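Local coordinates for protein ATP-citrate lyase beta-subunit (Chlorobium limicola, PDB 6HXJ) that probably catalyses, as the beta-subunit of ATP-citrate lyase, the ATP-driven conversion of citrate and CoA to oxaloacetate and acetyl-CoA, at residues Asp130-Ser134 against Val135-Gln139; Ile138-Leu142 against Asp143-Thr147; Gly162-Ala165 against Glu166-Lys170. One frame throughout, in Å; residues are numbered along the deposited sequence.

Interaction 1: Asp130-Ser134 against Val135-Gln139; sequences DNWDS and VRRIQ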
loop_
_atom_site.group_PDB
_atom_site.type_symbol
_atom_site.label_atom_id
_atom_site.label_comp_id
_atom_site.label_asym_id
_atom_site.label_seq_id
_atom_site.Cartn_x
_atom_site.Cartn_y
_atom_site.Cartn_z
ATOM N N ASP A 130 -44.379 -27.509 71.398
ATOM C CA ASP A 130 -45.694 -27.998 71.823
ATOM C C ASP A 130 -46.800 -27.044 71.372
ATOM O O ASP A 130 -47.880 -27.497 70.982
ATOM C CB ASP A 130 -45.749 -28.246 73.351
ATOM C CG ASP A 130 -46.918 -29.103 73.818
ATOM O OD1 ASP A 130 -46.961 -30.307 73.456
ATOM O OD2 ASP A 130 -47.751 -28.594 74.606
ATOM N N ASN A 131 -46.490 -25.723 71.376
ATOM C CA ASN A 131 -47.358 -24.613 70.981
ATOM C C ASN A 131 -47.319 -24.367 69.469
ATOM O O ASN A 131 -47.046 -23.256 68.997
ATOM C CB ASN A 131 -47.021 -23.339 71.767
ATOM C CG ASN A 131 -47.341 -23.423 73.233
ATOM O OD1 ASN A 131 -48.443 -23.803 73.640
ATOM N ND2 ASN A 131 -46.364 -23.094 74.057
ATOM N N TRP A 132 -47.614 -25.416 68.704
ATOM C CA TRP A 132 -47.681 -25.286 67.258
ATOM C C TRP A 132 -49.123 -25.015 66.767
ATOM O O TRP A 132 -49.316 -24.689 65.598
ATOM C CB TRP A 132 -47.007 -26.452 66.526
ATOM C CG TRP A 132 -46.570 -26.067 65.140
ATOM C CD1 TRP A 132 -47.195 -26.388 63.969
ATOM C CD2 TRP A 132 -45.507 -25.161 64.791
ATOM N NE1 TRP A 132 -46.555 -25.781 62.908
ATOM C CE2 TRP A 132 -45.516 -25.024 63.385
ATOM C CE3 TRP A 132 -44.525 -24.475 65.530
ATOM C CZ2 TRP A 132 -44.575 -24.245 62.703
ATOM C CZ3 TRP A 132 -43.606 -23.688 64.853
ATOM C CH2 TRP A 132 -43.635 -23.581 63.457
ATOM N N ASP A 133 -50.123 -25.067 67.672
ATOM C CA ASP A 133 -51.518 -24.740 67.330
ATOM C C ASP A 133 -51.685 -23.224 67.426
ATOM O O ASP A 133 -52.588 -22.648 66.805
ATOM C CB ASP A 133 -52.499 -25.451 68.298
ATOM C CG ASP A 133 -53.212 -26.699 67.783
ATOM O OD1 ASP A 133 -52.694 -27.340 66.832
ATOM O OD2 ASP A 133 -54.258 -27.069 68.368
ATOM N N SER A 134 -50.797 -22.592 68.222
ATOM C CA SER A 134 -50.780 -21.151 68.451
ATOM C C SER A 134 -50.362 -20.393 67.201
ATOM O O SER A 134 -50.655 -19.206 67.082
ATOM C CB SER A 134 -49.867 -20.808 69.624
ATOM O OG SER A 134 -48.493 -21.041 69.380
ATOM N N VAL A 135 -49.681 -21.094 66.277
ATOM C CA VAL A 135 -49.149 -20.570 65.021
ATOM C C VAL A 135 -50.251 -20.284 63.994
ATOM O O VAL A 135 -51.023 -21.168 63.605
ATOM C CB VAL A 135 -48.019 -21.454 64.432
ATOM C CG1 VAL A 135 -47.583 -20.971 63.058
ATOM C CG2 VAL A 135 -46.820 -21.521 65.367
ATOM N N ARG A 136 -50.314 -19.009 63.598
ATOM C CA ARG A 136 -51.207 -18.493 62.573
ATOM C C ARG A 136 -50.351 -18.185 61.360
ATOM O O ARG A 136 -49.313 -17.520 61.456
ATOM C CB ARG A 136 -52.009 -17.266 63.067
ATOM C CG ARG A 136 -52.859 -17.535 64.319
ATOM C CD ARG A 136 -53.856 -18.659 64.112
ATOM N NE ARG A 136 -54.496 -19.067 65.359
ATOM C CZ ARG A 136 -55.127 -20.225 65.527
ATOM N NH1 ARG A 136 -55.686 -20.518 66.695
ATOM N NH2 ARG A 136 -55.195 -21.103 64.532
ATOM N N ARG A 137 -50.734 -18.763 60.240
ATOM C CA ARG A 137 -49.978 -18.629 59.023
ATOM C C ARG A 137 -50.795 -18.041 57.904
ATOM O O ARG A 137 -51.961 -18.392 57.734
ATOM C CB ARG A 137 -49.335 -19.969 58.607
ATOM C CG ARG A 137 -50.250 -21.188 58.653
ATOM C CD ARG A 137 -49.601 -22.397 58.009
ATOM N NE ARG A 137 -48.661 -23.076 58.906
ATOM C CZ ARG A 137 -48.095 -24.257 58.653
ATOM N NH1 ARG A 137 -48.366 -24.906 57.524
ATOM N NH2 ARG A 137 -47.258 -24.800 59.529
ATOM N N ILE A 138 -50.182 -17.129 57.145
ATOM C CA ILE A 138 -50.800 -16.576 55.938
ATOM C C ILE A 138 -49.884 -16.816 54.751
ATOM O O ILE A 138 -48.674 -16.819 54.913
ATOM C CB ILE A 138 -51.324 -15.118 55.992
ATOM C CG1 ILE A 138 -50.191 -14.097 56.173
ATOM C CG2 ILE A 138 -52.421 -14.946 56.999
ATOM C CD1 ILE A 138 -50.081 -13.138 55.032
ATOM N N GLN A 139 -50.457 -16.998 53.562
ATOM C CA GLN A 139 -49.693 -17.198 52.347
ATOM C C GLN A 139 -49.603 -15.883 51.581
ATOM O O GLN A 139 -50.627 -15.299 51.219
ATOM C CB GLN A 139 -50.315 -18.311 51.504
ATOM C CG GLN A 139 -49.857 -18.369 50.041
ATOM C CD GLN A 139 -48.467 -18.856 49.884
ATOM O OE1 GLN A 139 -47.969 -19.641 50.681
ATOM N NE2 GLN A 139 -47.811 -18.410 48.841
#

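Interaction 2: Ile138-Leu142 against Asp143-Thr147; sequences IQIEL and DENPT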
loop_
_atom_site.group_PDB
_atom_site.type_symbol
_atom_site.label_atom_id
_atom_site.label_comp_id
_atom_site.label_asym_id
_atom_site.label_seq_id
_atom_site.Cartn_x
_atom_site.Cartn_y
_atom_site.Cartn_z
ATOM N N ILE A 138 -50.182 -17.129 57.145
ATOM C CA ILE A 138 -50.800 -16.576 55.938
ATOM C C ILE A 138 -49.884 -16.816 54.751
ATOM O O ILE A 138 -48.674 -16.819 54.913
ATOM C CB ILE A 138 -51.324 -15.118 55.992
ATOM C CG1 ILE A 138 -50.191 -14.097 56.173
ATOM C CG2 ILE A 138 -52.421 -14.946 56.999
ATOM C CD1 ILE A 138 -50.081 -13.138 55.032
ATOM N N GLN A 139 -50.457 -16.998 53.562
ATOM C CA GLN A 139 -49.693 -17.198 52.347
ATOM C C GLN A 139 -49.603 -15.883 51.581
ATOM O O GLN A 139 -50.627 -15.299 51.219
ATOM C CB GLN A 139 -50.315 -18.311 51.504
ATOM C CG GLN A 139 -49.857 -18.369 50.041
ATOM C CD GLN A 139 -48.467 -18.856 49.884
ATOM O OE1 GLN A 139 -47.969 -19.641 50.681
ATOM N NE2 GLN A 139 -47.811 -18.410 48.841
ATOM N N ILE A 140 -48.373 -15.396 51.387
ATOM C CA ILE A 140 -48.098 -14.178 50.641
ATOM C C ILE A 140 -47.869 -14.582 49.207
ATOM O O ILE A 140 -46.858 -15.211 48.901
ATOM C CB ILE A 140 -46.914 -13.368 51.236
ATOM C CG1 ILE A 140 -47.253 -12.885 52.651
ATOM C CG2 ILE A 140 -46.546 -12.180 50.334
ATOM C CD1 ILE A 140 -46.207 -13.050 53.551
ATOM N N GLU A 141 -48.821 -14.263 48.327
ATOM C CA GLU A 141 -48.685 -14.549 46.901
ATOM C C GLU A 141 -47.612 -13.660 46.325
ATOM O O GLU A 141 -47.453 -12.520 46.777
ATOM C CB GLU A 141 -50.006 -14.375 46.167
ATOM C CG GLU A 141 -50.909 -15.595 46.294
ATOM C CD GLU A 141 -50.325 -16.910 45.799
ATOM O OE1 GLU A 141 -49.992 -17.003 44.591
ATOM O OE2 GLU A 141 -50.197 -17.846 46.623
ATOM N N LEU A 142 -46.801 -14.223 45.426
ATOM C CA LEU A 142 -45.656 -13.568 44.795
ATOM C C LEU A 142 -46.040 -12.210 44.185
ATOM O O LEU A 142 -46.983 -12.127 43.383
ATOM C CB LEU A 142 -45.048 -14.517 43.756
ATOM C CG LEU A 142 -43.717 -14.134 43.142
ATOM C CD1 LEU A 142 -42.563 -14.360 44.097
ATOM C CD2 LEU A 142 -43.489 -14.926 41.919
ATOM N N ASP A 143 -45.351 -11.140 44.667
ATOM C CA ASP A 143 -45.532 -9.725 44.293
ATOM C C ASP A 143 -46.917 -9.144 44.676
ATOM O O ASP A 143 -47.272 -8.054 44.217
ATOM C CB ASP A 143 -45.210 -9.484 42.785
ATOM C CG ASP A 143 -43.814 -9.894 42.343
ATOM O OD1 ASP A 143 -42.843 -9.600 43.081
ATOM O OD2 ASP A 143 -43.686 -10.475 41.235
ATOM N N GLU A 144 -47.670 -9.848 45.524
ATOM C CA GLU A 144 -48.983 -9.433 46.015
ATOM C C GLU A 144 -48.889 -9.363 47.547
ATOM O O GLU A 144 -49.619 -10.057 48.267
ATOM C CB GLU A 144 -50.070 -10.420 45.543
ATOM C CG GLU A 144 -50.277 -10.483 44.037
ATOM C CD GLU A 144 -51.016 -11.719 43.551
ATOM O OE1 GLU A 144 -52.243 -11.805 43.787
ATOM O OE2 GLU A 144 -50.375 -12.598 42.929
ATOM N N ASN A 145 -47.945 -8.531 48.028
ATOM C CA ASN A 145 -47.605 -8.351 49.446
ATOM C C ASN A 145 -48.732 -7.704 50.282
ATOM O O ASN A 145 -49.342 -6.734 49.822
ATOM C CB ASN A 145 -46.275 -7.594 49.583
ATOM C CG ASN A 145 -45.069 -8.304 49.008
ATOM O OD1 ASN A 145 -45.135 -9.430 48.480
ATOM N ND2 ASN A 145 -43.930 -7.645 49.100
ATOM N N PRO A 146 -49.052 -8.267 51.482
ATOM C CA PRO A 146 -50.169 -7.720 52.274
ATOM C C PRO A 146 -49.918 -6.323 52.802
ATOM O O PRO A 146 -48.776 -5.877 52.882
ATOM C CB PRO A 146 -50.371 -8.743 53.402
ATOM C CG PRO A 146 -49.094 -9.481 53.509
ATOM C CD PRO A 146 -48.429 -9.431 52.149
ATOM N N THR A 147 -51.002 -5.629 53.142
ATOM C CA THR A 147 -50.931 -4.280 53.711
ATOM C C THR A 147 -50.666 -4.393 55.201
ATOM O O THR A 147 -50.827 -5.482 55.761
ATOM C CB THR A 147 -52.207 -3.480 53.442
ATOM O OG1 THR A 147 -53.305 -3.999 54.206
ATOM C CG2 THR A 147 -52.559 -3.404 51.962
#

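Interaction 3: Gly162-Ala165 against Glu166-Lys170; sequences GEIA and ERVGK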
loop_
_atom_site.group_PDB
_atom_site.type_symbol
_atom_site.label_atom_id
_atom_site.label_comp_id
_atom_site.label_asym_id
_atom_site.label_seq_id
_atom_site.Cartn_x
_atom_site.Cartn_y
_atom_site.Cartn_z
ATOM N N GLY A 162 -54.307 -4.517 70.372
ATOM C CA GLY A 162 -54.169 -3.088 70.081
ATOM C C GLY A 162 -52.826 -2.615 69.553
ATOM O O GLY A 162 -52.438 -2.982 68.437
ATOM N N GLU A 163 -52.105 -1.812 70.378
ATOM C CA GLU A 163 -50.795 -1.210 70.107
ATOM C C GLU A 163 -49.706 -2.179 69.686
ATOM O O GLU A 163 -48.889 -1.808 68.845
ATOM C CB GLU A 163 -50.305 -0.379 71.298
ATOM C CG GLU A 163 -50.336 1.124 71.050
ATOM C CD GLU A 163 -50.441 2.028 72.272
ATOM O OE1 GLU A 163 -49.730 1.773 73.271
ATOM O OE2 GLU A 163 -51.199 3.026 72.208
ATOM N N ILE A 164 -49.654 -3.393 70.243
ATOM C CA ILE A 164 -48.583 -4.324 69.864
ATOM C C ILE A 164 -48.872 -4.979 68.513
ATOM O O ILE A 164 -47.951 -5.281 67.769
ATOM C CB ILE A 164 -48.412 -5.383 70.996
ATOM C CG1 ILE A 164 -48.547 -4.771 72.393
ATOM C CG2 ILE A 164 -47.113 -6.173 70.871
ATOM C CD1 ILE A 164 -49.712 -5.288 73.166
ATOM N N ALA A 165 -50.155 -5.245 68.235
ATOM C CA ALA A 165 -50.590 -5.913 67.016
ATOM C C ALA A 165 -50.132 -5.129 65.832
ATOM O O ALA A 165 -49.512 -5.698 64.941
ATOM C CB ALA A 165 -52.094 -6.051 67.003
ATOM N N GLU A 166 -50.384 -3.816 65.843
ATOM C CA GLU A 166 -49.946 -2.916 64.788
ATOM C C GLU A 166 -48.439 -2.993 64.689
ATOM O O GLU A 166 -47.914 -3.207 63.605
ATOM C CB GLU A 166 -50.384 -1.483 65.098
ATOM C CG GLU A 166 -51.887 -1.322 65.258
ATOM C CD GLU A 166 -52.357 0.063 65.652
ATOM O OE1 GLU A 166 -52.045 1.026 64.914
ATOM O OE2 GLU A 166 -53.070 0.182 66.677
ATOM N N ARG A 167 -47.754 -2.872 65.835
ATOM C CA ARG A 167 -46.304 -2.940 65.943
ATOM C C ARG A 167 -45.765 -4.219 65.353
ATOM O O ARG A 167 -44.831 -4.167 64.560
ATOM C CB ARG A 167 -45.873 -2.804 67.404
ATOM C CG ARG A 167 -45.803 -1.369 67.878
ATOM C CD ARG A 167 -45.370 -1.294 69.321
ATOM N NE ARG A 167 -45.654 0.020 69.906
ATOM C CZ ARG A 167 -44.774 1.015 70.005
ATOM N NH1 ARG A 167 -45.126 2.165 70.562
ATOM N NH2 ARG A 167 -43.532 0.860 69.559
ATOM N N VAL A 168 -46.368 -5.353 65.703
ATOM C CA VAL A 168 -46.006 -6.654 65.174
ATOM C C VAL A 168 -46.232 -6.618 63.672
ATOM O O VAL A 168 -45.318 -6.944 62.926
ATOM C CB VAL A 168 -46.792 -7.784 65.860
ATOM C CG1 VAL A 168 -46.715 -9.071 65.066
ATOM C CG2 VAL A 168 -46.281 -8.014 67.275
ATOM N N GLY A 169 -47.414 -6.171 63.249
ATOM C CA GLY A 169 -47.764 -6.035 61.844
ATOM C C GLY A 169 -46.735 -5.238 61.070
ATOM O O GLY A 169 -46.256 -5.694 60.026
ATOM N N LYS A 170 -46.353 -4.060 61.597
ATOM C CA LYS A 170 -45.343 -3.214 60.968
ATOM C C LYS A 170 -44.027 -3.977 60.784
ATOM O O LYS A 170 -43.459 -3.945 59.692
ATOM C CB LYS A 170 -45.124 -1.908 61.742
ATOM C CG LYS A 170 -46.020 -0.780 61.266
ATOM C CD LYS A 170 -45.607 0.556 61.867
ATOM C CE LYS A 170 -46.672 1.615 61.703
ATOM N NZ LYS A 170 -46.254 2.924 62.278
#

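Interaction 1: Asp130-Ser134 against Val135-Gln139
Val135 sets one methyl over the indole of Trp132 just before the chain enters edge strand 136-141. Its CG2 lies 3.8 Å from the centroid of the six-membered Trp132 ring and 15° off the ring normal, the geometry of a CH-pi contact. The closest indole atom is CE3 of Trp132, 3.7 Å from CG2 of Val135. CG of Trp132 stands opposite its own backbone N (chi1 -156°), which swings the ring round to the following residues. At the ring's edge, NE1 of Trp132 approaches NH2 of Arg137 at 3.6 Å. Both atoms are donors and the indole and guanidinium planes stand 82° apart, so this is neither a hydrogen bond nor a stack.

Arg136 bends at its second torsion and folds back, bringing O of Asp133 over one guanidinium face, 3.7 Å from CZ of Arg136. Ser134 ties back the residues before it: its OG donates to O of Asn131 at 2.7 Å, from above the carbonyl plane, and also bonds to Ser121 OG of strand 115-121. Replacing this serine by alanine removes the hydroxyl and is likely to leave Asn131 O and Ser121 OG without their shared partner, weakening the polar tie to that strand. Across 134/135 the side-chain contact is thus mainly apolar, methyl on indole, while the polar ties run within 131-134 and to Ser121.

Interaction 2: Ile138-Leu142 against Asp143-Thr147
A type II beta turn from Glu141 to Glu144 ends edge strand 136-141 of the antiparallel sheet in the ATP-grasp region and sends the chain back toward helix 148-158. The end-to-end directions of the two touching parts, 138 to 142 and 143 to 146, differ by 153°, in keeping with the reversal. Leu142 and Asp143 occupy the corners, and Asp143 takes the positive phi expected at the third position of such a turn. The closing bond runs from N of Glu144 to O of Glu141 at 3.0 Å with an N-H...O angle of 154°.

On the inner side, Ile140 meets Pro146 at about a right angle. CG1 of Ile140 is 3.7 Å from CD of Pro146, while Ile138 reaches the same ring obliquely, its CD1 4.1 Å from CG of Pro146. Ile176 of helix 163-181 also touches Ile140 and Pro146, and Leu151 of helix 148-158 touches Pro146, so the returning loop is packed between strand and helices.

The polar ends serve another surface. Basic side chains of another protein chain form salt bridges with Asp143 OD1 and Glu144 OE2 and a hydrogen bond with Leu142 O. The bridge to Glu144 would probably ease the crowding of like charge where OE1 of Glu141 lies 4.7 Å from OE2 of Glu144. That same OE2 of Glu144 lies 3.7 Å from CB of Glu141.

With CG1 of Ile140 beside its backbone N (chi1 -63°), CG2 lies opposite that N and touches both CD of Pro146 and, at 3.6 Å from CG2 of Ile140, OD1 of Asn145.

Interaction 3: Gly162-Ala165 against Glu166-Lys170
The guanidinium of Arg167 has O of Glu163 at its edge, near its plane, one helical turn back. The approach is not a side-chain hydrogen bond: NE of Arg167 stays 3.9 Å from O of Glu163, and it is CG of Arg167 that comes nearer, at 3.3 Å. The Arg167 chain runs extended from CG to NE, and the side chain touches Met199 and Phe201. Its NH1 remains 5.4 Å from OE1 of Glu163, so the opposite charges can attract only at a distance.

Gly162 occupies the N-cap of helix 163-181. The first turn is loosely bonded: N of Glu166 to O of Gly162 is weak at 3.4 Å, as is N of Arg167 to O of Glu163. One step on, the bonds are regular, N of Val168 to O of Ile164 measuring 2.6 Å and N of Gly169 to O of Ala165 2.7 Å. Beside them, the Ile164 and Val168 side chains cross obliquely, CG2 to CG2 at 4.1 Å, both also meeting Phe201 of strand 200-210.

The chemistry implies a helix start held mainly by backbone bonds, two weak ones followed by regular ones, with an apolar side packed on strand 200-210 and helix 148-158 and charged side chains only loosely coupled.

Overall arrangement
The three contacts follow the chain through one part of the ATP-grasp region. Interactions 1 and 2 share Ile138 and Gln139 and mark the two ends of strand 136-141, their centres 18 Å apart. Interaction 3 opens helix 163-181, again about 18 Å from each by centres; its nearest atoms are about 6 Å from interaction 2 and about 10 Å from interaction 1, without touching. Helix 148-158 links them: Arg136 and Ile138 pack on Leu154, and Ala165 and Val168 on Ala155. Interaction 2 alone meets another protein chain, through its turn.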